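Local coordinates for possible adenyl cyclase-associated protein (Cryptosporidium parvum, PDB 2B0R) that probably binds and sequesters monomeric actin through its cyclase-associated-protein C-terminal domain, and so probably helps to regulate actin turnover, at residues Glu88-Cys99 and Asn107-Cys118. Numbering follows the deposited sequence.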
loop_
_atom_site.group_PDB
_atom_site.type_symbol
_atom_site.label_atom_id
_atom_site.label_comp_id
_atom_site.label_asym_id
_atom_site.label_seq_id
_atom_site.Cartn_x
_atom_site.Cartn_y
_atom_site.Cartn_z
ATOM N N GLU A 88 27.907 -8.249 8.590
ATOM C CA GLU A 88 28.553 -8.283 9.900
ATOM C C GLU A 88 28.773 -6.899 10.481
ATOM O O GLU A 88 28.536 -6.673 11.663
ATOM C CB GLU A 88 29.850 -9.069 9.848
ATOM C CG GLU A 88 29.595 -10.542 9.607
ATOM C CD GLU A 88 30.708 -11.487 10.109
ATOM O OE1 GLU A 88 31.910 -11.092 10.163
ATOM O OE2 GLU A 88 30.347 -12.642 10.421
ATOM N N GLN A 89 29.228 -5.972 9.652
ATOM C CA GLN A 89 29.546 -4.657 10.137
ATOM C C GLN A 89 28.332 -3.749 10.146
ATOM O O GLN A 89 27.393 -3.904 9.343
ATOM C CB GLN A 89 30.647 -4.022 9.288
ATOM C CG GLN A 89 31.921 -4.838 9.154
ATOM C CD GLN A 89 32.528 -5.209 10.476
ATOM O OE1 GLN A 89 32.688 -4.375 11.355
ATOM N NE2 GLN A 89 32.870 -6.468 10.623
ATOM N N LYS A 90 28.354 -2.807 11.084
ATOM C CA LYS A 90 27.520 -1.626 11.003
ATOM C C LYS A 90 27.990 -0.820 9.801
ATOM O O LYS A 90 29.189 -0.560 9.621
ATOM C CB LYS A 90 27.598 -0.801 12.293
ATOM C CG LYS A 90 26.506 0.237 12.430
ATOM C CD LYS A 90 26.391 0.741 13.843
ATOM C CE LYS A 90 25.523 1.969 13.908
ATOM N NZ LYS A 90 25.498 2.576 15.292
ATOM N N VAL A 91 27.031 -0.473 8.961
ATOM C CA VAL A 91 27.275 0.282 7.745
ATOM C C VAL A 91 26.431 1.543 7.784
ATOM O O VAL A 91 25.618 1.744 8.710
ATOM C CB VAL A 91 26.887 -0.553 6.506
ATOM C CG1 VAL A 91 27.890 -1.659 6.288
ATOM C CG2 VAL A 91 25.512 -1.164 6.701
ATOM N N ASN A 92 26.582 2.381 6.768
ATOM C CA ASN A 92 25.789 3.597 6.711
ATOM C C ASN A 92 24.292 3.340 6.664
ATOM O O ASN A 92 23.514 3.899 7.456
ATOM C CB ASN A 92 26.174 4.456 5.511
ATOM C CG ASN A 92 25.560 5.821 5.589
ATOM O OD1 ASN A 92 24.613 6.113 4.895
ATOM N ND2 ASN A 92 26.052 6.631 6.491
ATOM N N SER A 93 23.910 2.503 5.711
ATOM C CA SER A 93 22.530 2.245 5.391
ATOM C C SER A 93 22.513 1.036 4.495
ATOM O O SER A 93 23.540 0.647 3.937
ATOM C CB SER A 93 21.926 3.445 4.645
ATOM O OG SER A 93 22.571 3.639 3.390
ATOM N N ILE A 94 21.353 0.450 4.329
ATOM C CA ILE A 94 21.235 -0.704 3.485
ATOM C C ILE A 94 20.005 -0.521 2.601
ATOM O O ILE A 94 18.953 -0.093 3.079
ATOM C CB ILE A 94 21.047 -2.004 4.336
ATOM C CG1 ILE A 94 22.237 -2.228 5.279
ATOM C CG2 ILE A 94 20.791 -3.217 3.417
ATOM C CD1 ILE A 94 22.069 -3.444 6.240
ATOM N N PHE A 95 20.140 -0.870 1.332
ATOM C CA PHE A 95 19.042 -0.807 0.382
ATOM C C PHE A 95 18.736 -2.245 -0.107
ATOM O O PHE A 95 19.640 -2.933 -0.587
ATOM C CB PHE A 95 19.416 0.159 -0.782
ATOM C CG PHE A 95 18.369 0.258 -1.870
ATOM C CD1 PHE A 95 17.103 0.795 -1.604
ATOM C CD2 PHE A 95 18.651 -0.169 -3.172
ATOM C CE1 PHE A 95 16.125 0.897 -2.609
ATOM C CE2 PHE A 95 17.675 -0.061 -4.197
ATOM C CZ PHE A 95 16.411 0.473 -3.906
ATOM N N ILE A 96 17.482 -2.700 0.041
ATOM C CA ILE A 96 17.091 -4.062 -0.377
ATOM C C ILE A 96 15.954 -3.997 -1.374
ATOM O O ILE A 96 14.867 -3.511 -1.064
ATOM C CB ILE A 96 16.653 -4.930 0.799
ATOM C CG1 ILE A 96 17.788 -5.088 1.823
ATOM C CG2 ILE A 96 16.218 -6.282 0.316
ATOM C CD1 ILE A 96 17.290 -5.496 3.220
ATOM N N GLU A 97 16.207 -4.469 -2.591
ATOM C CA GLU A 97 15.183 -4.433 -3.639
ATOM C C GLU A 97 14.949 -5.764 -4.337
ATOM O O GLU A 97 15.905 -6.522 -4.633
ATOM C CB GLU A 97 15.479 -3.384 -4.692
ATOM C CG GLU A 97 14.277 -3.226 -5.601
ATOM C CD GLU A 97 14.478 -2.287 -6.749
ATOM O OE1 GLU A 97 15.600 -1.752 -6.937
ATOM O OE2 GLU A 97 13.481 -2.088 -7.482
ATOM N N ASN A 98 13.664 -6.039 -4.593
ATOM C CA ASN A 98 13.259 -7.155 -5.418
ATOM C C ASN A 98 13.811 -8.468 -4.860
ATOM O O ASN A 98 14.545 -9.189 -5.532
ATOM C CB ASN A 98 13.720 -6.915 -6.873
ATOM C CG ASN A 98 13.135 -7.924 -7.843
ATOM O OD1 ASN A 98 12.171 -8.615 -7.519
ATOM N ND2 ASN A 98 13.733 -8.029 -9.035
ATOM N N CYS A 99 13.486 -8.763 -3.617
ATOM C CA CYS A 99 13.961 -9.981 -3.024
ATOM C C CYS A 99 12.772 -10.771 -2.520
ATOM O O CYS A 99 11.757 -10.178 -2.110
ATOM C CB CYS A 99 14.972 -9.676 -1.915
ATOM S SG CYS A 99 16.528 -9.016 -2.557
ATOM N N ASN A 107 23.911 -6.167 11.479
ATOM C CA ASN A 107 24.389 -5.532 12.689
ATOM C C ASN A 107 23.504 -4.298 13.015
ATOM O O ASN A 107 22.552 -4.374 13.819
ATOM C CB ASN A 107 25.842 -5.146 12.500
ATOM C CG ASN A 107 26.469 -4.618 13.754
ATOM O OD1 ASN A 107 25.790 -4.184 14.678
ATOM N ND2 ASN A 107 27.774 -4.625 13.787
ATOM N N GLY A 108 23.824 -3.178 12.391
ATOM C CA GLY A 108 22.948 -2.039 12.413
ATOM C C GLY A 108 23.302 -1.064 11.324
ATOM O O GLY A 108 24.180 -1.326 10.504
ATOM N N VAL A 109 22.619 0.079 11.319
ATOM C CA VAL A 109 22.935 1.164 10.365
ATOM C C VAL A 109 22.996 2.555 11.015
ATOM O O VAL A 109 22.387 2.813 12.029
ATOM C CB VAL A 109 21.948 1.169 9.170
ATOM C CG1 VAL A 109 22.025 -0.154 8.426
ATOM C CG2 VAL A 109 20.551 1.370 9.637
ATOM N N ILE A 110 23.766 3.445 10.422
ATOM C CA ILE A 110 23.800 4.821 10.836
ATOM C C ILE A 110 22.426 5.448 10.580
ATOM O O ILE A 110 21.846 6.111 11.453
ATOM C CB ILE A 110 24.940 5.599 10.089
ATOM C CG1 ILE A 110 26.330 5.116 10.563
ATOM C CG2 ILE A 110 24.784 7.157 10.255
ATOM C CD1 ILE A 110 26.631 5.463 12.036
ATOM N N SER A 111 21.872 5.226 9.402
ATOM C CA SER A 111 20.599 5.884 9.121
ATOM C C SER A 111 19.476 4.892 8.908
ATOM O O SER A 111 18.692 4.628 9.838
ATOM C CB SER A 111 20.728 6.896 7.976
ATOM O OG SER A 111 21.446 6.312 6.918
ATOM N N SER A 112 19.390 4.300 7.723
ATOM C CA SER A 112 18.199 3.531 7.451
ATOM C C SER A 112 18.382 2.231 6.656
ATOM O O SER A 112 19.395 2.027 5.997
ATOM C CB SER A 112 17.193 4.437 6.746
ATOM O OG SER A 112 17.599 4.601 5.410
ATOM N N ILE A 113 17.382 1.356 6.734
ATOM C CA ILE A 113 17.284 0.257 5.789
ATOM C C ILE A 113 16.054 0.475 4.956
ATOM O O ILE A 113 14.961 0.737 5.469
ATOM C CB ILE A 113 17.210 -1.125 6.485
ATOM C CG1 ILE A 113 18.511 -1.390 7.256
ATOM C CG2 ILE A 113 16.902 -2.248 5.436
ATOM C CD1 ILE A 113 18.365 -2.386 8.316
ATOM N N GLU A 114 16.239 0.362 3.669
ATOM C CA GLU A 114 15.217 0.652 2.729
ATOM C C GLU A 114 14.821 -0.648 2.061
ATOM O O GLU A 114 15.673 -1.360 1.461
ATOM C CB GLU A 114 15.789 1.609 1.705
ATOM C CG GLU A 114 14.790 2.445 0.945
ATOM C CD GLU A 114 15.487 3.603 0.215
ATOM O OE1 GLU A 114 15.066 3.929 -0.922
ATOM O OE2 GLU A 114 16.473 4.170 0.781
ATOM N N ILE A 115 13.538 -0.978 2.168
ATOM C CA ILE A 115 13.029 -2.201 1.545
ATOM C C ILE A 115 12.015 -1.832 0.453
ATOM O O ILE A 115 11.022 -1.173 0.714
ATOM C CB ILE A 115 12.506 -3.228 2.619
ATOM C CG1 ILE A 115 13.577 -3.409 3.713
ATOM C CG2 ILE A 115 12.172 -4.546 1.964
ATOM C CD1 ILE A 115 13.308 -4.456 4.747
ATOM N N VAL A 116 12.308 -2.214 -0.773
ATOM C CA VAL A 116 11.444 -1.859 -1.908
ATOM C C VAL A 116 11.100 -3.061 -2.782
ATOM O O VAL A 116 11.997 -3.816 -3.219
ATOM C CB VAL A 116 12.101 -0.816 -2.845
ATOM C CG1 VAL A 116 11.066 -0.300 -3.852
ATOM C CG2 VAL A 116 12.659 0.314 -2.061
ATOM N N ASN A 117 9.810 -3.214 -3.069
ATOM C CA ASN A 117 9.340 -4.280 -3.963
ATOM C C ASN A 117 9.850 -5.645 -3.499
ATOM O O ASN A 117 10.481 -6.388 -4.283
ATOM C CB ASN A 117 9.797 -4.010 -5.406
ATOM C CG ASN A 117 8.931 -4.704 -6.426
ATOM O OD1 ASN A 117 9.354 -5.670 -7.077
ATOM N ND2 ASN A 117 7.699 -4.213 -6.584
ATOM N N CYS A 118 9.614 -5.972 -2.226
ATOM C CA CYS A 118 10.040 -7.257 -1.733
ATOM C C CYS A 118 8.872 -8.079 -1.228
ATOM O O CYS A 118 7.865 -7.528 -0.796
ATOM C CB CYS A 118 11.072 -7.085 -0.626
ATOM S SG CYS A 118 12.631 -6.592 -1.225
#
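Ile94 to Glu97 pair in parallel with Ile113 to Val116, the strand axes 4.7 Å apart and 7° from alignment, through alternating backbone bonds such as Ile96 N to Glu114 O. Ahead of these strands the backbones are bridged once more, Val91 with Val109, and the register slips by one residue before Ile94. At this slip Asn92 O accepts twice: Ser111 N meets it almost straight on at 2.9 Å, while Ser111 OG donates from above the carbonyl plane at 3.2 Å. On the inward face aliphatic side chains line up on one another. Ile96 CD1 lies 4.0 Å from Ile113 CG2, the two side chains side by side and pointing the same way, and the Ile94 and Val109 side chains cross at about a right angle, CG1 to CG1 3.8 Å. On the other face the Phe95 ring, with CG anti to the backbone N (chi1 177°), leans toward the neighbouring strand, with Glu114 CB at its edge, in plane; the carboxylate is turned 73° from the ring, and CE1 approaches Val116 CG2 at 3.6 Å. Asparagine marks both ends. Asn107 ND2 donates to Glu88 O at 3.0 Å, in the carbonyl plane though tilted from the amide plane of Asn107, and joins the two incoming loops. Asn98, where its chain turns a corner, and Asn117, both with positive phi, lie side by side. Just beyond, Cys99 N makes a weak bond to Cys118 SG. Flanked by strands 74-81 and 131-135, with Phe104 and Val106 from the opposing sheet packing on Ile96 and Ile94, the regular stacking of parallel strands from successive coils is that of a parallel beta-helix, the fold of CAP C-terminal domains.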